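Local atomic coordinates of beta-hexosaminidase (Neisseria gonorrhoeae, PDB entry 6JTJ), a protein that hydrolyses terminal N-acetylhexosamine residues and probably serves peptidoglycan recycling by releasing N-acetylglucosamine from cell-wall fragments. Residues C[43-54]-C[67-78]; C[119-130]-C[375-383]. One frame throughout, in Å; residues are numbered along the deposited sequence.

Contact 1 of 2, residues C[43-54]-C[67-78]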
loop_
_atom_site.group_PDB
_atom_site.type_symbol
_atom_site.label_atom_id
_atom_site.label_comp_id
_atom_site.label_asym_id
_atom_site.label_seq_id
_atom_site.Cartn_x
_atom_site.Cartn_y
_atom_site.Cartn_z
ATOM N N PRO C 43 -31.734 16.015 6.888
ATOM C CA PRO C 43 -30.989 14.943 7.536
ATOM C C PRO C 43 -29.687 14.605 6.777
ATOM O O PRO C 43 -29.599 14.786 5.542
ATOM C CB PRO C 43 -31.962 13.760 7.500
ATOM C CG PRO C 43 -33.315 14.362 7.318
ATOM C CD PRO C 43 -33.108 15.621 6.548
ATOM N N ARG C 44 -28.681 14.148 7.517
ATOM C CA ARG C 44 -27.423 13.741 6.895
ATOM C C ARG C 44 -27.679 12.497 6.072
ATOM O O ARG C 44 -28.209 11.513 6.581
ATOM C CB ARG C 44 -26.376 13.456 7.950
ATOM C CG ARG C 44 -25.934 14.656 8.746
ATOM C CD ARG C 44 -24.998 14.222 9.855
ATOM N NE ARG C 44 -24.402 15.356 10.549
ATOM C CZ ARG C 44 -24.433 15.565 11.857
ATOM N NH1 ARG C 44 -25.018 14.702 12.698
ATOM N NH2 ARG C 44 -23.851 16.652 12.336
ATOM N N GLY C 45 -27.342 12.561 4.787
ATOM C CA GLY C 45 -27.514 11.420 3.894
ATOM C C GLY C 45 -26.455 10.362 4.103
ATOM O O GLY C 45 -25.517 10.568 4.862
ATOM N N PRO C 46 -26.578 9.227 3.401
ATOM C CA PRO C 46 -25.652 8.099 3.589
ATOM C C PRO C 46 -24.430 8.093 2.673
ATOM O O PRO C 46 -23.809 7.058 2.504
ATOM C CB PRO C 46 -26.540 6.890 3.277
ATOM C CG PRO C 46 -27.453 7.392 2.212
ATOM C CD PRO C 46 -27.732 8.841 2.567
ATOM N N VAL C 47 -24.083 9.224 2.086
ATOM C CA VAL C 47 -22.925 9.286 1.203
ATOM C C VAL C 47 -21.917 10.236 1.799
ATOM O O VAL C 47 -22.282 11.336 2.204
ATOM C CB VAL C 47 -23.319 9.781 -0.201
ATOM C CG1 VAL C 47 -22.096 9.960 -1.087
ATOM C CG2 VAL C 47 -24.294 8.816 -0.850
ATOM N N MET C 48 -20.661 9.824 1.844
ATOM C CA MET C 48 -19.578 10.709 2.229
ATOM C C MET C 48 -18.796 11.038 0.970
ATOM O O MET C 48 -18.274 10.164 0.295
ATOM C CB MET C 48 -18.673 10.057 3.268
ATOM C CG MET C 48 -17.506 10.924 3.711
ATOM S SD MET C 48 -16.607 10.288 5.162
ATOM C CE MET C 48 -17.365 11.225 6.477
ATOM N N ALA C 49 -18.763 12.310 0.626
ATOM C CA ALA C 49 -18.145 12.732 -0.622
ATOM C C ALA C 49 -16.869 13.474 -0.282
ATOM O O ALA C 49 -16.393 13.377 0.839
ATOM C CB ALA C 49 -19.114 13.591 -1.420
ATOM N N ASP C 50 -16.310 14.198 -1.242
ATOM C CA ASP C 50 -15.118 14.984 -0.984
ATOM C C ASP C 50 -15.095 16.197 -1.899
ATOM O O ASP C 50 -16.062 16.474 -2.584
ATOM C CB ASP C 50 -13.868 14.117 -1.144
ATOM C CG ASP C 50 -13.635 13.675 -2.562
ATOM O OD1 ASP C 50 -14.414 14.064 -3.470
ATOM O OD2 ASP C 50 -12.672 12.900 -2.761
ATOM N N ILE C 51 -14.002 16.932 -1.889
ATOM C CA ILE C 51 -13.944 18.181 -2.628
ATOM C C ILE C 51 -12.571 18.342 -3.249
ATOM O O ILE C 51 -11.615 17.679 -2.853
ATOM C CB ILE C 51 -14.345 19.387 -1.755
ATOM C CG1 ILE C 51 -13.520 19.432 -0.473
ATOM C CG2 ILE C 51 -15.832 19.289 -1.410
ATOM C CD1 ILE C 51 -13.678 20.724 0.300
ATOM N N ALA C 52 -12.489 19.224 -4.239
ATOM C CA ALA C 52 -11.340 19.253 -5.130
ATOM C C ALA C 52 -10.127 19.932 -4.540
ATOM O O ALA C 52 -9.007 19.426 -4.666
ATOM C CB ALA C 52 -11.729 19.917 -6.439
ATOM N N ALA C 53 -10.320 21.078 -3.910
ATOM C CA ALA C 53 -9.175 21.912 -3.546
ATOM C C ALA C 53 -9.388 22.664 -2.238
ATOM O O ALA C 53 -9.959 22.106 -1.292
ATOM C CB ALA C 53 -8.834 22.855 -4.707
ATOM N N PHE C 54 -8.933 23.911 -2.160
ATOM C CA PHE C 54 -8.834 24.607 -0.878
ATOM C C PHE C 54 -10.122 25.313 -0.423
ATOM O O PHE C 54 -10.307 25.545 0.772
ATOM C CB PHE C 54 -7.687 25.614 -0.932
ATOM C CG PHE C 54 -6.388 25.031 -1.429
ATOM C CD1 PHE C 54 -5.826 23.917 -0.808
ATOM C CD2 PHE C 54 -5.728 25.594 -2.510
ATOM C CE1 PHE C 54 -4.634 23.377 -1.259
ATOM C CE2 PHE C 54 -4.528 25.063 -2.963
ATOM C CZ PHE C 54 -3.982 23.955 -2.337
ATOM N N PRO C 67 -29.604 15.852 -0.504
ATOM C CA PRO C 67 -29.945 15.040 0.678
ATOM C C PRO C 67 -29.233 13.669 0.763
ATOM O O PRO C 67 -29.223 13.066 1.831
ATOM C CB PRO C 67 -31.474 14.843 0.557
ATOM C CG PRO C 67 -31.823 15.209 -0.847
ATOM C CD PRO C 67 -30.795 16.198 -1.300
ATOM N N ALA C 68 -28.667 13.192 -0.346
ATOM C CA ALA C 68 -27.893 11.958 -0.353
ATOM C C ALA C 68 -26.580 12.070 0.443
ATOM O O ALA C 68 -26.061 11.073 0.936
ATOM C CB ALA C 68 -27.604 11.519 -1.782
ATOM N N ILE C 69 -26.084 13.288 0.595
ATOM C CA ILE C 69 -24.807 13.514 1.234
ATOM C C ILE C 69 -24.957 13.791 2.725
ATOM O O ILE C 69 -25.855 14.537 3.139
ATOM C CB ILE C 69 -24.064 14.629 0.498
ATOM C CG1 ILE C 69 -23.764 14.122 -0.911
ATOM C CG2 ILE C 69 -22.792 15.016 1.243
ATOM C CD1 ILE C 69 -22.954 15.068 -1.755
ATOM N N GLY C 70 -24.113 13.135 3.525
ATOM C CA GLY C 70 -24.086 13.333 4.984
ATOM C C GLY C 70 -22.760 13.768 5.566
ATOM O O GLY C 70 -22.705 14.202 6.713
ATOM N N GLY C 71 -21.683 13.673 4.784
ATOM C CA GLY C 71 -20.362 14.072 5.264
ATOM C C GLY C 71 -19.337 14.217 4.155
ATOM O O GLY C 71 -19.614 13.948 2.997
ATOM N N ILE C 72 -18.143 14.623 4.546
ATOM C CA ILE C 72 -17.047 14.913 3.637
ATOM C C ILE C 72 -15.746 14.370 4.225
ATOM O O ILE C 72 -15.487 14.508 5.418
ATOM C CB ILE C 72 -16.887 16.439 3.470
ATOM C CG1 ILE C 72 -18.078 17.035 2.702
ATOM C CG2 ILE C 72 -15.570 16.802 2.799
ATOM C CD1 ILE C 72 -18.271 16.484 1.303
ATOM N N ILE C 73 -14.921 13.772 3.375
ATOM C CA ILE C 73 -13.578 13.372 3.757
ATOM C C ILE C 73 -12.609 14.315 3.066
ATOM O O ILE C 73 -12.733 14.564 1.867
ATOM C CB ILE C 73 -13.254 11.883 3.425
ATOM C CG1 ILE C 73 -11.794 11.538 3.732
ATOM C CG2 ILE C 73 -13.503 11.565 1.959
ATOM C CD1 ILE C 73 -11.518 10.046 3.645
ATOM N N LEU C 74 -11.642 14.816 3.828
ATOM C CA LEU C 74 -10.615 15.690 3.292
ATOM C C LEU C 74 -9.292 14.961 3.091
ATOM O O LEU C 74 -9.026 13.924 3.709
ATOM C CB LEU C 74 -10.393 16.881 4.220
ATOM C CG LEU C 74 -11.616 17.786 4.427
ATOM C CD1 LEU C 74 -11.312 18.854 5.459
ATOM C CD2 LEU C 74 -12.062 18.429 3.118
ATOM N N PHE C 75 -8.480 15.524 2.200
ATOM C CA PHE C 75 -7.193 14.969 1.823
ATOM C C PHE C 75 -6.163 16.086 1.803
ATOM O O PHE C 75 -6.501 17.251 2.012
ATOM C CB PHE C 75 -7.291 14.321 0.446
ATOM C CG PHE C 75 -8.192 13.126 0.412
ATOM C CD1 PHE C 75 -7.751 11.905 0.865
ATOM C CD2 PHE C 75 -9.492 13.235 -0.055
ATOM C CE1 PHE C 75 -8.570 10.806 0.832
ATOM C CE2 PHE C 75 -10.325 12.143 -0.081
ATOM C CZ PHE C 75 -9.857 10.921 0.356
ATOM N N ARG C 76 -4.907 15.735 1.526
ATOM C CA ARG C 76 -3.840 16.724 1.509
ATOM C C ARG C 76 -4.087 17.842 0.480
ATOM O O ARG C 76 -3.717 18.969 0.717
ATOM C CB ARG C 76 -2.483 16.073 1.256
ATOM C CG ARG C 76 -1.315 17.051 1.348
ATOM C CD ARG C 76 0.030 16.359 1.404
ATOM N NE ARG C 76 0.249 15.662 2.675
ATOM C CZ ARG C 76 1.318 14.917 2.952
ATOM N NH1 ARG C 76 2.303 14.786 2.063
ATOM N NH2 ARG C 76 1.411 14.287 4.121
ATOM N N ARG C 77 -4.711 17.513 -0.647
ATOM C CA ARG C 77 -5.014 18.505 -1.690
ATOM C C ARG C 77 -5.993 19.583 -1.224
ATOM O O ARG C 77 -6.134 20.614 -1.877
ATOM C CB ARG C 77 -5.597 17.830 -2.937
ATOM C CG ARG C 77 -6.954 17.194 -2.717
ATOM C CD ARG C 77 -7.556 16.702 -4.015
ATOM N NE ARG C 77 -8.968 16.388 -3.808
ATOM C CZ ARG C 77 -9.442 15.183 -3.513
ATOM N NH1 ARG C 77 -8.632 14.131 -3.419
ATOM N NH2 ARG C 77 -10.745 15.016 -3.338
ATOM N N ASN C 78 -6.664 19.343 -0.104
ATOM C CA ASN C 78 -7.577 20.318 0.470
ATOM C C ASN C 78 -6.906 21.188 1.519
ATOM O O ASN C 78 -7.577 21.988 2.176
ATOM C CB ASN C 78 -8.769 19.612 1.108
ATOM C CG ASN C 78 -9.459 18.672 0.166
ATOM O OD1 ASN C 78 -9.578 17.478 0.441
ATOM N ND2 ASN C 78 -9.924 19.194 -0.969
HETATM O O HOH W 1 -31.101 13.213 3.827
HETATM O O HOH W 2 -11.810 16.336 -0.237
#
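In the beta-alpha-beta unit made by strand 47-49, helix 58-64 and strand 69-74, Val-47 and Ala-49 pair in parallel with Ile-69 and Ile-72 in the barrel wall of this family 3 hydrolase. A beta bulge shifts the register by one residue between the Val-47/Ile-69 and Met-48/Gly-71 pairs. Beyond it, Ala-49 uses both its backbone groups: N reaches Gly-71 O at 3.0 Å, and O receives Ile-73 N. On one face of the sheet Ala-49 CB touches the CD1 methyls of Ile-69 and Ile-72. On the other, Met-48 crosses Ile-73 at about a right angle, with SD 4.1 Å from Ile-73 CB.

Past the strand, Ile-51 O becomes the centre of a polar knot. Arg-77 NH2 at 2.8 Å and Asn-78 ND2 at 3.0 Å approach Ile-51 O from opposite faces of its carbonyl plane. ND2 of Asn-78 spends its other hydrogen on Ala-53 O, 2.9 Å away, and both acceptors lie close to the amide plane. Asn-78 OD1 takes Phe-75 N on a lone pair at 2.8 Å, a bond inside the turn after strand 69-74; ND2 carries that turn across to the loop after strand 47-49. Arg-77 NH2 also forms a salt bridge to Asp-50 OD2, 2.9 Å long but weak in angle, the carboxylate and guanidinium planes 86° apart. Asp-50 OD2 takes a further bond from Asn-326 N, while Asn-326 OD1 receives Arg-77 NH1.

With both N-H of Asn-78 ND2 used on carbonyls and OD1 taking an N-H, the amide can hardly flip, since ND2 must face two acceptors and OD1 a donor. The buried Ile-51 carbonyl, gripped from two faces, is probably polarised by the nearby arginine.

Contact 2 of 2, residues C[119-130]-C[375-383]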
loop_
_atom_site.group_PDB
_atom_site.type_symbol
_atom_site.label_atom_id
_atom_site.label_comp_id
_atom_site.label_asym_id
_atom_site.label_seq_id
_atom_site.Cartn_x
_atom_site.Cartn_y
_atom_site.Cartn_z
ATOM N N THR C 119 1.590 19.260 14.661
ATOM C CA THR C 119 2.610 18.395 15.214
ATOM C C THR C 119 2.730 17.174 14.305
ATOM O O THR C 119 1.716 16.607 13.906
ATOM C CB THR C 119 2.223 17.888 16.595
ATOM O OG1 THR C 119 1.980 19.009 17.421
ATOM C CG2 THR C 119 3.315 17.042 17.217
ATOM N N ARG C 120 3.968 16.789 13.972
ATOM C CA ARG C 120 4.205 15.579 13.194
ATOM C C ARG C 120 3.964 14.371 14.079
ATOM O O ARG C 120 4.526 14.262 15.152
ATOM C CB ARG C 120 5.627 15.565 12.632
ATOM C CG ARG C 120 5.849 14.517 11.551
ATOM C CD ARG C 120 5.201 14.927 10.239
ATOM N NE ARG C 120 5.503 13.973 9.174
ATOM C CZ ARG C 120 4.857 12.832 8.941
ATOM N NH1 ARG C 120 3.823 12.464 9.694
ATOM N NH2 ARG C 120 5.252 12.047 7.939
ATOM N N LEU C 121 3.111 13.465 13.630
ATOM C CA LEU C 121 2.706 12.318 14.435
ATOM C C LEU C 121 3.572 11.100 14.131
ATOM O O LEU C 121 3.931 10.874 12.975
ATOM C CB LEU C 121 1.244 11.976 14.160
ATOM C CG LEU C 121 0.235 13.082 14.456
ATOM C CD1 LEU C 121 -1.079 12.786 13.757
ATOM C CD2 LEU C 121 0.022 13.250 15.948
ATOM N N PRO C 122 3.884 10.309 15.155
ATOM C CA PRO C 122 4.668 9.128 14.927
ATOM C C PRO C 122 3.813 8.040 14.338
ATOM O O PRO C 122 2.591 8.062 14.520
ATOM C CB PRO C 122 5.080 8.713 16.339
ATOM C CG PRO C 122 3.936 9.175 17.192
ATOM C CD PRO C 122 3.578 10.497 16.588
ATOM N N ALA C 123 4.444 7.092 13.651
ATOM C CA ALA C 123 3.752 5.894 13.216
ATOM C C ALA C 123 3.302 5.097 14.458
ATOM O O ALA C 123 3.974 5.107 15.482
ATOM C CB ALA C 123 4.665 5.051 12.356
ATOM N N MET C 124 2.173 4.413 14.364
ATOM C CA MET C 124 1.663 3.660 15.509
ATOM C C MET C 124 2.589 2.559 16.008
ATOM O O MET C 124 2.563 2.220 17.190
ATOM C CB MET C 124 0.282 3.079 15.216
ATOM C CG MET C 124 -0.807 4.115 15.016
ATOM S SD MET C 124 -1.053 5.176 16.459
ATOM C CE MET C 124 -0.016 6.576 16.074
ATOM N N ASN C 125 3.438 2.004 15.155
ATOM C CA ASN C 125 4.335 0.976 15.640
ATOM C C ASN C 125 5.366 1.511 16.650
ATOM O O ASN C 125 5.929 0.730 17.411
ATOM C CB ASN C 125 5.037 0.224 14.512
ATOM C CG ASN C 125 6.200 0.980 13.938
ATOM O OD1 ASN C 125 6.146 2.194 13.740
ATOM N ND2 ASN C 125 7.263 0.261 13.650
ATOM N N VAL C 126 5.614 2.814 16.621
ATOM C CA VAL C 126 6.485 3.447 17.586
ATOM C C VAL C 126 5.924 3.221 18.987
ATOM O O VAL C 126 6.683 2.980 19.905
ATOM C CB VAL C 126 6.654 4.945 17.299
ATOM C CG1 VAL C 126 7.384 5.638 18.431
ATOM C CG2 VAL C 126 7.425 5.148 15.989
ATOM N N LEU C 127 4.595 3.239 19.128
ATOM C CA LEU C 127 3.967 2.987 20.407
ATOM C C LEU C 127 4.120 1.546 20.838
ATOM O O LEU C 127 4.332 1.266 22.006
ATOM C CB LEU C 127 2.495 3.395 20.387
ATOM C CG LEU C 127 2.306 4.887 20.118
ATOM C CD1 LEU C 127 0.862 5.190 19.750
ATOM C CD2 LEU C 127 2.744 5.721 21.308
ATOM N N GLY C 128 4.069 0.623 19.899
ATOM C CA GLY C 128 4.331 -0.783 20.189
ATOM C C GLY C 128 5.787 -1.059 20.541
ATOM O O GLY C 128 6.086 -2.002 21.268
ATOM N N GLN C 129 6.698 -0.258 20.016
ATOM C CA GLN C 129 8.105 -0.388 20.383
ATOM C C GLN C 129 8.335 0.095 21.817
ATOM O O GLN C 129 9.148 -0.485 22.537
ATOM C CB GLN C 129 8.991 0.385 19.404
ATOM C CG GLN C 129 9.046 -0.276 18.052
ATOM C CD GLN C 129 9.736 0.575 17.000
ATOM O OE1 GLN C 129 9.715 1.809 17.038
ATOM N NE2 GLN C 129 10.369 -0.092 16.055
ATOM N N ILE C 130 7.660 1.177 22.213
ATOM C CA ILE C 130 7.695 1.640 23.597
ATOM C C ILE C 130 7.126 0.551 24.510
ATOM O O ILE C 130 7.661 0.293 25.577
ATOM C CB ILE C 130 6.901 2.940 23.786
ATOM C CG1 ILE C 130 7.590 4.083 23.067
ATOM C CG2 ILE C 130 6.774 3.276 25.264
ATOM C CD1 ILE C 130 6.787 5.364 22.989
ATOM N N GLN C 375 2.277 18.337 22.918
ATOM C CA GLN C 375 2.735 18.552 21.565
ATOM C C GLN C 375 4.208 18.237 21.400
ATOM O O GLN C 375 4.598 17.476 20.503
ATOM C CB GLN C 375 2.488 19.984 21.119
ATOM C CG GLN C 375 1.050 20.310 20.814
ATOM C CD GLN C 375 0.895 21.764 20.435
ATOM O OE1 GLN C 375 1.268 22.624 21.191
ATOM N NE2 GLN C 375 0.318 22.039 19.291
ATOM N N ALA C 376 5.031 18.795 22.278
ATOM C CA ALA C 376 6.477 18.590 22.187
ATOM C C ALA C 376 6.869 17.127 22.427
ATOM O O ALA C 376 7.786 16.601 21.779
ATOM C CB ALA C 376 7.212 19.514 23.153
ATOM N N PHE C 377 6.196 16.468 23.362
ATOM C CA PHE C 377 6.450 15.041 23.590
ATOM C C PHE C 377 6.147 14.204 22.329
ATOM O O PHE C 377 6.913 13.313 21.945
ATOM C CB PHE C 377 5.603 14.533 24.752
ATOM C CG PHE C 377 5.641 13.022 24.921
ATOM C CD1 PHE C 377 6.725 12.398 25.503
ATOM C CD2 PHE C 377 4.589 12.231 24.476
ATOM C CE1 PHE C 377 6.752 11.016 25.662
ATOM C CE2 PHE C 377 4.611 10.841 24.621
ATOM C CZ PHE C 377 5.698 10.231 25.218
ATOM N N VAL C 378 5.008 14.480 21.698
ATOM C CA VAL C 378 4.574 13.715 20.523
ATOM C C VAL C 378 5.525 14.019 19.358
ATOM O O VAL C 378 5.972 13.116 18.675
ATOM C CB VAL C 378 3.096 14.024 20.185
ATOM C CG1 VAL C 378 2.708 13.445 18.840
ATOM C CG2 VAL C 378 2.185 13.469 21.276
ATOM N N ALA C 379 5.856 15.291 19.162
ATOM C CA ALA C 379 6.861 15.680 18.172
ATOM C C ALA C 379 8.145 14.882 18.340
ATOM O O ALA C 379 8.792 14.524 17.359
ATOM C CB ALA C 379 7.154 17.177 18.258
ATOM N N GLY C 380 8.529 14.636 19.586
ATOM C CA GLY C 380 9.763 13.929 19.892
ATOM C C GLY C 380 9.706 12.473 19.504
ATOM O O GLY C 380 10.722 11.896 19.104
ATOM N N LEU C 381 8.535 11.862 19.638
ATOM C CA LEU C 381 8.364 10.487 19.196
ATOM C C LEU C 381 8.503 10.402 17.683
ATOM O O LEU C 381 9.023 9.433 17.172
ATOM C CB LEU C 381 7.005 9.944 19.610
ATOM C CG LEU C 381 6.731 9.791 21.107
ATOM C CD1 LEU C 381 5.336 9.232 21.303
ATOM C CD2 LEU C 381 7.761 8.895 21.779
ATOM N N ALA C 382 8.039 11.423 16.975
ATOM C CA ALA C 382 8.129 11.452 15.515
ATOM C C ALA C 382 9.536 11.747 14.952
ATOM O O ALA C 382 9.757 11.559 13.766
ATOM C CB ALA C 382 7.117 12.444 14.942
ATOM N N SER C 383 10.469 12.223 15.777
ATOM C CA SER C 383 11.838 12.490 15.305
ATOM C C SER C 383 12.884 11.455 15.719
ATOM O O SER C 383 12.641 10.581 16.542
ATOM C CB SER C 383 12.269 13.868 15.760
ATOM O OG SER C 383 11.589 14.828 14.983
#
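Leu-381 lies against both the loop and the helix of residues 119-130, and its atoms divide that work between them. CB rests on the ring of Pro-122, 4.0 Å from Pro-122 CG, the two side chains meeting obliquely. With CG anti to the carbonyl carbon (chi1 -65°), the chain then runs on past one face of the Phe-377 ring, where Leu-381 CG is offset toward the rim. At the fork, CD1 looks to Leu-127 CD2, a loose 4.4 Å, and CD2 meets Ile-130 CD1 at 3.9 Å, Ile-130 crossing the leucine at about a right angle. One residue thus touches side chains one turn apart on helix 124-134.

The helices are packed across each other: the axes of segments 124-130 and 375-382 stand at 92° and come no closer than 11.0 Å. Much of the contact is therefore made by the extended residues 119-122 leading into helix 124-134, which lie over the final turns of the C-terminal helix 369-382. Pro-122 CD sits 3.8 Å from Val-378 CG1, and the same methyl also meets Leu-121 CD2, the leucine lying beside the valine and pointing the same way. Farther along, Ala-382 CB closes to 3.2 Å on Arg-120 O.

At the far end Thr-119 turns its methyl to the helix backbone. CG2, anti to the threonine N, is 3.6 Å from Gln-375 O and as far from Ala-379 N, the two ends of a helical hydrogen bond. The hydroxyl is left on the Gln-375 side, passing 3.8 Å from Gln-375 CG. Thr-119 OG1 and Gln-375 NE2 both hydrogen-bond OE2 of Glu-153 on helix 136-155, whose Val-149 also packs against Thr-119 and Val-378.

In the fold
Contact 1 lies in the wall of the barrel and contact 2 on its periphery, with centres 29 Å apart and nearest atoms about 6 Å apart. Contact 1 borders the sugar site: the side chain of Ile-73 is about 4 Å from a bound N-acetylglucosamine and from the side chain of Asp-105, predicted to bind substrate, and that of Phe-75 is about 4 Å from that of Arg-113, likewise predicted. In contact 2, the side chain of Leu-121 stays about 13 Å from the sugar. Gln-112 bridges segments 67-78 and 119-130: its backbone O takes Arg-76 NH2 of segment 67-78, while its side chain bonds Thr-119 O and Leu-121 N.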